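Local coordinates for protein glycoside hydrolase family 43 (Halothermothrix orenii, PDB 4QQS) that hydrolyses glycosidic bonds as a thermostable five-bladed beta-propeller enzyme with alpha-L-arabinofuranosidase activity, probably acting in the breakdown of plant polysaccharides, at residues I242-I251 and L299-S307; Y5-G16 and G283-R291. All coordinates share one frame; numbering follows the deposited sequence.

Contact 1: residues I242-I251 and L299-S307; sequences ILSKRMDKGI and LKVKGPTRS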
loop_
_atom_site.group_PDB
_atom_site.type_symbol
_atom_site.label_atom_id
_atom_site.label_comp_id
_atom_site.label_asym_id
_atom_site.label_seq_id
_atom_site.Cartn_x
_atom_site.Cartn_y
_atom_site.Cartn_z
ATOM N N ILE A 242 7.368 -12.914 -4.459
ATOM C CA ILE A 242 6.689 -13.064 -5.744
ATOM C C ILE A 242 7.021 -11.954 -6.736
ATOM O O ILE A 242 6.771 -12.119 -7.930
ATOM C CB ILE A 242 5.162 -13.226 -5.584
ATOM C CG1 ILE A 242 4.505 -11.954 -5.063
ATOM C CG2 ILE A 242 4.859 -14.418 -4.690
ATOM C CD1 ILE A 242 2.980 -12.021 -5.144
ATOM N N LEU A 243 7.597 -10.853 -6.263
ATOM C CA LEU A 243 7.998 -9.771 -7.144
ATOM C C LEU A 243 9.279 -9.196 -6.564
ATOM O O LEU A 243 9.303 -8.689 -5.435
ATOM C CB LEU A 243 6.888 -8.738 -7.258
ATOM C CG LEU A 243 7.083 -7.703 -8.365
ATOM C CD1 LEU A 243 7.163 -8.339 -9.749
ATOM C CD2 LEU A 243 5.957 -6.679 -8.335
ATOM N N SER A 244 10.363 -9.332 -7.322
ATOM C CA SER A 244 11.673 -8.918 -6.849
ATOM C C SER A 244 12.478 -8.326 -8.008
ATOM O O SER A 244 12.071 -8.382 -9.176
ATOM C CB SER A 244 12.398 -10.078 -6.164
ATOM O OG SER A 244 12.581 -11.146 -7.060
ATOM N N LYS A 245 13.612 -7.737 -7.659
ATOM C CA LYS A 245 14.401 -6.947 -8.582
ATOM C C LYS A 245 14.843 -7.716 -9.826
ATOM O O LYS A 245 14.975 -8.946 -9.839
ATOM C CB LYS A 245 15.639 -6.413 -7.853
ATOM C CG LYS A 245 16.621 -7.513 -7.478
ATOM C CD LYS A 245 17.757 -7.038 -6.590
ATOM C CE LYS A 245 18.752 -8.177 -6.349
ATOM N NZ LYS A 245 19.814 -7.797 -5.411
ATOM N N ARG A 246 15.092 -6.940 -10.873
ATOM C CA ARG A 246 15.781 -7.399 -12.075
ATOM C C ARG A 246 16.752 -6.284 -12.456
ATOM O O ARG A 246 16.466 -5.419 -13.282
ATOM C CB ARG A 246 14.802 -7.702 -13.216
ATOM C CG ARG A 246 13.996 -8.998 -13.030
ATOM C CD ARG A 246 14.869 -10.255 -13.026
ATOM N NE ARG A 246 15.630 -10.363 -14.263
ATOM C CZ ARG A 246 15.146 -10.845 -15.401
ATOM N NH1 ARG A 246 13.908 -11.321 -15.471
ATOM N NH2 ARG A 246 15.914 -10.857 -16.474
ATOM N N MET A 247 17.907 -6.281 -11.812
ATOM C CA MET A 247 18.854 -5.208 -12.023
ATOM C C MET A 247 19.378 -5.213 -13.464
ATOM O O MET A 247 19.754 -4.174 -13.985
ATOM C CB MET A 247 19.981 -5.305 -10.995
ATOM C CG MET A 247 19.472 -5.191 -9.556
ATOM S SD MET A 247 18.689 -3.605 -9.180
ATOM C CE MET A 247 20.112 -2.530 -9.084
ATOM N N ASP A 248 19.330 -6.373 -14.120
ATOM C CA ASP A 248 19.720 -6.485 -15.524
ATOM C C ASP A 248 18.753 -5.759 -16.464
ATOM O O ASP A 248 19.057 -5.546 -17.633
ATOM C CB ASP A 248 19.912 -7.955 -15.934
ATOM C CG ASP A 248 18.710 -8.860 -15.601
ATOM O OD1 ASP A 248 17.974 -8.620 -14.607
ATOM O OD2 ASP A 248 18.539 -9.866 -16.329
ATOM N N LYS A 249 17.594 -5.382 -15.936
ATOM C CA LYS A 249 16.602 -4.596 -16.662
ATOM C C LYS A 249 16.417 -3.185 -16.066
ATOM O O LYS A 249 15.511 -2.461 -16.462
ATOM C CB LYS A 249 15.252 -5.320 -16.651
ATOM C CG LYS A 249 15.217 -6.674 -17.350
ATOM C CD LYS A 249 13.798 -7.238 -17.343
ATOM C CE LYS A 249 13.641 -8.484 -18.194
ATOM N NZ LYS A 249 12.207 -8.904 -18.199
ATOM N N GLY A 250 17.241 -2.798 -15.096
ATOM C CA GLY A 250 17.094 -1.509 -14.443
ATOM C C GLY A 250 15.916 -1.443 -13.488
ATOM O O GLY A 250 15.408 -0.351 -13.215
ATOM N N ILE A 251 15.517 -2.593 -12.946
ATOM C CA ILE A 251 14.362 -2.694 -12.065
ATOM C C ILE A 251 14.843 -3.002 -10.652
ATOM O O ILE A 251 15.265 -4.113 -10.358
ATOM C CB ILE A 251 13.381 -3.771 -12.546
ATOM C CG1 ILE A 251 12.931 -3.521 -13.993
ATOM C CG2 ILE A 251 12.171 -3.803 -11.617
ATOM C CD1 ILE A 251 12.175 -4.705 -14.582
ATOM N N LEU A 299 -0.262 -17.263 -5.788
ATOM C CA LEU A 299 -0.350 -15.926 -6.328
ATOM C C LEU A 299 0.949 -15.584 -7.063
ATOM O O LEU A 299 2.037 -15.732 -6.498
ATOM C CB LEU A 299 -0.633 -14.951 -5.187
ATOM C CG LEU A 299 -0.823 -13.490 -5.564
ATOM C CD1 LEU A 299 -1.957 -13.313 -6.569
ATOM C CD2 LEU A 299 -1.084 -12.662 -4.297
ATOM N N LYS A 300 0.826 -15.157 -8.321
ATOM C CA LYS A 300 1.963 -14.938 -9.213
ATOM C C LYS A 300 1.865 -13.585 -9.901
ATOM O O LYS A 300 0.771 -13.064 -10.130
ATOM C CB LYS A 300 2.025 -16.041 -10.283
ATOM C CG LYS A 300 2.071 -17.440 -9.711
ATOM C CD LYS A 300 2.292 -18.492 -10.800
ATOM C CE LYS A 300 2.366 -19.898 -10.225
ATOM N NZ LYS A 300 2.721 -20.902 -11.265
ATOM N N VAL A 301 3.026 -13.035 -10.238
ATOM C CA VAL A 301 3.116 -11.826 -11.042
ATOM C C VAL A 301 3.900 -12.138 -12.304
ATOM O O VAL A 301 4.961 -12.762 -12.245
ATOM C CB VAL A 301 3.833 -10.678 -10.289
ATOM C CG1 VAL A 301 3.890 -9.430 -11.165
ATOM C CG2 VAL A 301 3.132 -10.376 -8.992
ATOM N N LYS A 302 3.375 -11.713 -13.447
ATOM C CA LYS A 302 4.141 -11.743 -14.675
ATOM C C LYS A 302 4.975 -10.467 -14.689
ATOM O O LYS A 302 4.536 -9.422 -15.150
ATOM C CB LYS A 302 3.228 -11.808 -15.893
ATOM C CG LYS A 302 3.989 -11.959 -17.186
ATOM C CD LYS A 302 3.069 -11.976 -18.394
ATOM C CE LYS A 302 3.829 -12.350 -19.665
ATOM N NZ LYS A 302 5.088 -11.570 -19.811
ATOM N N GLY A 303 6.171 -10.529 -14.129
ATOM C CA GLY A 303 6.999 -9.346 -14.020
ATOM C C GLY A 303 8.123 -9.535 -13.025
ATOM O O GLY A 303 8.326 -10.627 -12.491
ATOM N N PRO A 304 8.848 -8.461 -12.744
ATOM C CA PRO A 304 8.576 -7.101 -13.219
ATOM C C PRO A 304 9.031 -6.900 -14.658
ATOM O O PRO A 304 10.076 -7.425 -15.057
ATOM C CB PRO A 304 9.407 -6.252 -12.267
ATOM C CG PRO A 304 10.590 -7.123 -11.957
ATOM C CD PRO A 304 10.033 -8.515 -11.871
ATOM N N THR A 305 8.257 -6.148 -15.433
ATOM C CA THR A 305 8.585 -5.916 -16.834
ATOM C C THR A 305 9.037 -4.488 -17.083
ATOM O O THR A 305 8.649 -3.552 -16.384
ATOM C CB THR A 305 7.397 -6.191 -17.770
ATOM O OG1 THR A 305 6.366 -5.225 -17.541
ATOM C CG2 THR A 305 6.865 -7.587 -17.598
ATOM N N ARG A 306 9.862 -4.344 -18.120
ATOM C CA ARG A 306 10.272 -3.043 -18.642
ATOM C C ARG A 306 10.368 -3.090 -20.156
ATOM O O ARG A 306 11.260 -2.493 -20.740
ATOM C CB ARG A 306 11.636 -2.651 -18.089
ATOM C CG ARG A 306 11.590 -2.209 -16.676
ATOM C CD ARG A 306 11.006 -0.846 -16.586
ATOM N NE ARG A 306 11.943 0.074 -15.955
ATOM C CZ ARG A 306 11.904 0.436 -14.676
ATOM N NH1 ARG A 306 10.964 -0.037 -13.854
ATOM N NH2 ARG A 306 12.803 1.289 -14.214
ATOM N N SER A 307 9.460 -3.824 -20.775
ATOM C CA SER A 307 9.370 -3.923 -22.222
ATOM C C SER A 307 7.890 -3.869 -22.562
ATOM O O SER A 307 7.058 -4.045 -21.685
ATOM C CB SER A 307 9.973 -5.237 -22.701
ATOM O OG SER A 307 9.328 -6.343 -22.097
HETATM O O HOH W 1 5.417 -14.328 -9.139
HETATM O O HOH W 2 7.648 -12.617 -10.751
HETATM O O HOH W 3 9.858 -11.263 -9.626
HETATM O O HOH W 4 10.711 -6.716 -19.503
HETATM O O HOH W 5 10.889 -9.840 -15.463
#

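Contact 2: residues Y5-G16 and G283-R291; sequences YTNPVGGITGIG and GDRTVNIDR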
loop_
_atom_site.group_PDB
_atom_site.type_symbol
_atom_site.label_atom_id
_atom_site.label_comp_id
_atom_site.label_asym_id
_atom_site.label_seq_id
_atom_site.Cartn_x
_atom_site.Cartn_y
_atom_site.Cartn_z
ATOM N N TYR A 5 1.702 -1.173 -23.089
ATOM C CA TYR A 5 2.316 -0.295 -22.093
ATOM C C TYR A 5 3.768 -0.703 -21.859
ATOM O O TYR A 5 4.138 -1.859 -22.057
ATOM C CB TYR A 5 1.537 -0.290 -20.767
ATOM C CG TYR A 5 1.716 -1.522 -19.901
ATOM C CD1 TYR A 5 2.751 -1.609 -18.980
ATOM C CD2 TYR A 5 0.831 -2.596 -19.985
ATOM C CE1 TYR A 5 2.903 -2.733 -18.175
ATOM C CE2 TYR A 5 0.974 -3.714 -19.182
ATOM C CZ TYR A 5 2.018 -3.776 -18.279
ATOM O OH TYR A 5 2.150 -4.893 -17.486
ATOM N N THR A 6 4.585 0.254 -21.424
ATOM C CA THR A 6 5.951 -0.017 -20.995
ATOM C C THR A 6 6.142 0.664 -19.656
ATOM O O THR A 6 5.932 1.869 -19.539
ATOM C CB THR A 6 6.992 0.527 -22.001
ATOM O OG1 THR A 6 6.778 -0.063 -23.290
ATOM C CG2 THR A 6 8.408 0.209 -21.560
ATOM N N ASN A 7 6.527 -0.110 -18.648
ATOM C CA ASN A 7 6.844 0.460 -17.355
ATOM C C ASN A 7 8.100 1.307 -17.441
ATOM O O ASN A 7 8.962 1.048 -18.277
ATOM C CB ASN A 7 7.074 -0.647 -16.328
ATOM C CG ASN A 7 5.794 -1.253 -15.821
ATOM O OD1 ASN A 7 4.820 -0.545 -15.543
ATOM N ND2 ASN A 7 5.796 -2.569 -15.658
ATOM N N PRO A 8 8.227 2.301 -16.560
ATOM C CA PRO A 8 7.226 2.734 -15.578
ATOM C C PRO A 8 6.089 3.523 -16.238
ATOM O O PRO A 8 6.352 4.427 -17.010
ATOM C CB PRO A 8 8.030 3.652 -14.644
ATOM C CG PRO A 8 9.461 3.299 -14.888
ATOM C CD PRO A 8 9.522 2.965 -16.337
ATOM N N VAL A 9 4.837 3.207 -15.931
ATOM C CA VAL A 9 3.704 3.842 -16.593
ATOM C C VAL A 9 3.408 5.224 -16.022
ATOM O O VAL A 9 3.369 5.408 -14.801
ATOM C CB VAL A 9 2.424 2.975 -16.564
ATOM C CG1 VAL A 9 2.611 1.730 -17.402
ATOM C CG2 VAL A 9 2.012 2.634 -15.142
ATOM N N GLY A 10 3.218 6.192 -16.910
ATOM C CA GLY A 10 2.821 7.524 -16.510
ATOM C C GLY A 10 3.965 8.481 -16.255
ATOM O O GLY A 10 3.737 9.687 -16.100
ATOM N N GLY A 11 5.187 7.960 -16.158
ATOM C CA GLY A 11 6.339 8.793 -15.892
ATOM C C GLY A 11 6.241 9.537 -14.577
ATOM O O GLY A 11 6.717 10.666 -14.452
ATOM N N ILE A 12 5.621 8.901 -13.593
ATOM C CA ILE A 12 5.414 9.513 -12.300
ATOM C C ILE A 12 6.587 9.167 -11.400
ATOM O O ILE A 12 6.790 8.004 -11.068
ATOM C CB ILE A 12 4.115 9.005 -11.665
ATOM C CG1 ILE A 12 2.914 9.342 -12.551
ATOM C CG2 ILE A 12 3.929 9.608 -10.285
ATOM C CD1 ILE A 12 1.669 8.600 -12.161
ATOM N N THR A 13 7.372 10.175 -11.049
ATOM C CA THR A 13 8.542 9.990 -10.214
ATOM C C THR A 13 8.421 10.867 -8.977
ATOM O O THR A 13 7.475 11.638 -8.828
ATOM C CB THR A 13 9.842 10.301 -10.973
ATOM O OG1 THR A 13 9.907 11.710 -11.219
ATOM C CG2 THR A 13 9.918 9.520 -12.295
ATOM N N GLY A 14 9.371 10.705 -8.066
ATOM C CA GLY A 14 9.350 11.426 -6.807
ATOM C C GLY A 14 8.238 10.959 -5.885
ATOM O O GLY A 14 7.756 11.733 -5.048
ATOM N N ILE A 15 7.840 9.698 -6.024
ATOM C CA ILE A 15 6.759 9.158 -5.226
ATOM C C ILE A 15 7.185 7.906 -4.487
ATOM O O ILE A 15 8.322 7.445 -4.616
ATOM C CB ILE A 15 5.489 8.908 -6.083
ATOM C CG1 ILE A 15 5.716 7.891 -7.206
ATOM C CG2 ILE A 15 5.010 10.218 -6.670
ATOM C CD1 ILE A 15 5.831 6.420 -6.819
ATOM N N GLY A 16 6.252 7.365 -3.704
ATOM C CA GLY A 16 6.320 5.998 -3.233
ATOM C C GLY A 16 4.907 5.517 -2.962
ATOM O O GLY A 16 3.982 6.314 -2.861
ATOM N N GLY A 283 14.464 7.378 -1.830
ATOM C CA GLY A 283 13.047 7.682 -1.782
ATOM C C GLY A 283 12.384 8.100 -3.086
ATOM O O GLY A 283 11.158 8.164 -3.162
ATOM N N ASP A 284 13.171 8.373 -4.119
ATOM C CA ASP A 284 12.598 8.724 -5.410
ATOM C C ASP A 284 12.215 7.439 -6.129
ATOM O O ASP A 284 13.081 6.730 -6.651
ATOM C CB ASP A 284 13.597 9.521 -6.244
ATOM C CG ASP A 284 13.000 10.036 -7.547
ATOM O OD1 ASP A 284 11.938 9.550 -7.969
ATOM O OD2 ASP A 284 13.620 10.916 -8.183
ATOM N N ARG A 285 10.923 7.121 -6.110
ATOM C CA ARG A 285 10.411 5.929 -6.772
ATOM C C ARG A 285 9.388 6.319 -7.837
ATOM O O ARG A 285 8.966 7.477 -7.937
ATOM C CB ARG A 285 9.863 4.936 -5.754
ATOM C CG ARG A 285 11.017 4.356 -4.917
ATOM C CD ARG A 285 10.756 4.165 -3.474
ATOM N NE ARG A 285 10.205 5.327 -2.790
ATOM C CZ ARG A 285 9.642 5.195 -1.610
ATOM N NH1 ARG A 285 9.619 3.995 -1.053
ATOM N NH2 ARG A 285 9.104 6.224 -0.992
ATOM N N THR A 286 9.022 5.332 -8.644
ATOM C CA THR A 286 8.197 5.530 -9.814
ATOM C C THR A 286 7.175 4.392 -9.914
ATOM O O THR A 286 7.363 3.331 -9.334
ATOM C CB THR A 286 9.083 5.665 -11.070
ATOM O OG1 THR A 286 8.308 6.089 -12.193
ATOM C CG2 THR A 286 9.776 4.370 -11.393
ATOM N N VAL A 287 6.079 4.640 -10.620
ATOM C CA VAL A 287 4.927 3.762 -10.669
ATOM C C VAL A 287 5.021 2.747 -11.806
ATOM O O VAL A 287 5.420 3.088 -12.925
ATOM C CB VAL A 287 3.644 4.613 -10.843
ATOM C CG1 VAL A 287 2.411 3.736 -10.939
ATOM C CG2 VAL A 287 3.486 5.605 -9.695
ATOM N N ASN A 288 4.610 1.513 -11.517
ATOM C CA ASN A 288 4.630 0.396 -12.459
ATOM C C ASN A 288 3.378 -0.431 -12.289
ATOM O O ASN A 288 2.783 -0.456 -11.207
ATOM C CB ASN A 288 5.815 -0.527 -12.199
ATOM C CG ASN A 288 7.125 0.203 -12.185
ATOM O OD1 ASN A 288 7.764 0.389 -13.216
ATOM N ND2 ASN A 288 7.503 0.692 -11.026
ATOM N N ILE A 289 2.997 -1.142 -13.348
ATOM C CA ILE A 289 1.926 -2.127 -13.274
ATOM C C ILE A 289 2.386 -3.436 -13.890
ATOM O O ILE A 289 3.246 -3.457 -14.779
ATOM C CB ILE A 289 0.622 -1.647 -13.966
ATOM C CG1 ILE A 289 0.786 -1.561 -15.488
ATOM C CG2 ILE A 289 0.163 -0.314 -13.359
ATOM C CD1 ILE A 289 -0.477 -1.143 -16.195
ATOM N N ASP A 290 1.814 -4.547 -13.439
ATOM C CA ASP A 290 2.026 -5.818 -14.119
ATOM C C ASP A 290 0.899 -6.778 -13.762
ATOM O O ASP A 290 0.178 -6.589 -12.784
ATOM C CB ASP A 290 3.408 -6.429 -13.787
ATOM C CG ASP A 290 4.526 -5.967 -14.726
ATOM O OD1 ASP A 290 4.328 -5.977 -15.965
ATOM O OD2 ASP A 290 5.632 -5.644 -14.213
ATOM N N ARG A 291 0.744 -7.815 -14.579
ATOM C CA ARG A 291 -0.338 -8.768 -14.409
ATOM C C ARG A 291 -0.127 -9.657 -13.192
ATOM O O ARG A 291 0.968 -10.157 -12.968
ATOM C CB ARG A 291 -0.496 -9.607 -15.677
ATOM C CG ARG A 291 -1.119 -8.800 -16.801
ATOM C CD ARG A 291 -1.254 -9.586 -18.124
ATOM N NE ARG A 291 -2.180 -8.861 -18.998
ATOM C CZ ARG A 291 -1.866 -7.845 -19.795
ATOM N NH1 ARG A 291 -0.609 -7.474 -19.985
ATOM N NH2 ARG A 291 -2.834 -7.209 -20.435
HETATM O O HOH W 6 5.657 6.035 -13.496
#

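Contact 1: residues I242-I251 and L299-S307
Ile-251 sets CG1 beside its backbone N and CG2 beside the carbonyl carbon (chi1 -56°), and the two branches thereby reach different partners in 299-307. CG2 packs on the Pro-304 ring, 3.7 Å from Pro-304 CG. The other branch runs past Arg-306 in the opposite direction, bringing Ile-251 CG1 to 3.3 Å from Arg-306 CG. Bends at chi2 and chi3 fold the arginine so that a face of its guanidinium lies over Ile-251 CG1, off-centre toward the rim. Leu-243 has CG opposite the backbone N (chi1 -168°), which carries CD1 to 3.4 Å from Pro-304 N, the nitrogen of the cis peptide bond after Gly-303; the same methyl touches Val-301 CG1 at 3.7 Å. Ile-242 CD1 meets Leu-299 CG at 4.1 Å.

Polar coupling between the segments is left to water: one molecule donates to Ile-242 O and accepts from Val-301 N, and another joins Lys-249 NZ to Pro-304 O. Arg-246 grips Asp-248 side-on through NE and NH2, the NH2 to OD2 bond being 2.8 Å and straight, while its side chain crosses that of Pro-304 at about a right angle, CG nearest the ring. Were Arg-246 an alanine, the Asp-248 carboxylate would probably be left without its two-nitrogen partner and Pro-304 without the methylene across its ring.

In the fold, a classic beta bulge at Ile-242 and Leu-243 faces Ile-222 of strand 221-227, whereas 298-302 is an edge strand of the last sheet. The contact thus joins two sheets, with Leu-243 and Pro-304 both resting on Tyr-272 of strand 268-275.

Contact 2: residues Y5-G16 and G283-R291
Val-287 CG2 sits at the apolar centre, 3.8 Å from Ile-15 CD1 and also against Ile-12 CB. Ile-15 has CG1 between its backbone N and carbonyl carbon (chi1 61°), and chi2 then turns CD1 back toward strand 285-295. Farther along the strand, Val-9 CG2 and Ile-289 CG2 approach to 3.9 Å, their side chains crossing at about a right angle. Ile-289 CG1 then makes a CH-pi contact over one face of Tyr-5, 23° off the ring normal.

Polar groups take over outward. Asn-7 uses both ends of its amide on one residue: OD1 accepts from Ile-289 N at 2.9 Å, and ND2 donates to Ile-289 O at 2.8 Å, with that oxygen in the amide plane. Tyr-5 OH donates to Asp-290 OD1 on the anti side, 34° out of the carboxylate plane. Thr-286 OG1 donates to Ile-12 O at 2.7 Å, coming from above the carbonyl plane. Ile-15 and Arg-285 form a single antiparallel hydrogen-bonded pair, with Gly-14 and Ile-15 making a G1 bulge; Gly-14 N also donates to Asp-284 OD1 at 2.8 Å, an oxygen shared with Thr-276.

The paired bonds of the Asn-7 amide to Ile-289 N and O resemble those of a neighbouring strand's peptide group. Asp-290 is also hydrogen-bonded to Tyr-272 OH through OD2 and to Thr-305 OG1 through OD1; this many polar partners would probably help a buried carboxylate keep its charge.

How the contacts relate
Contacts 1 and 2 have centres 13 Å apart and share the last sheet, where strands 285-295 and 298-302 are antiparallel neighbours. Lys-302 N lies 2.9 Å from Arg-291 O, a probable strand-pairing hydrogen bond. Beyond the strand, Thr-305 OG1 reaches Asp-290 OD1 at 2.7 Å, and Arg-306 CD packs 3.3 Å from Asn-7 O, so 299-307 touches both segments of contact 2. Contact 2 lies nearer the probable active site: Gly-16 precedes Asp-17, the predicted proton acceptor, and the Arg-285 side chain is about 7 Å from that of Glu-195, the predicted proton donor. A bound HEPES lies about 5 Å from that arginine side chain and about 10 Å from Gly-250; contact 1 lies away from the catalytic residues.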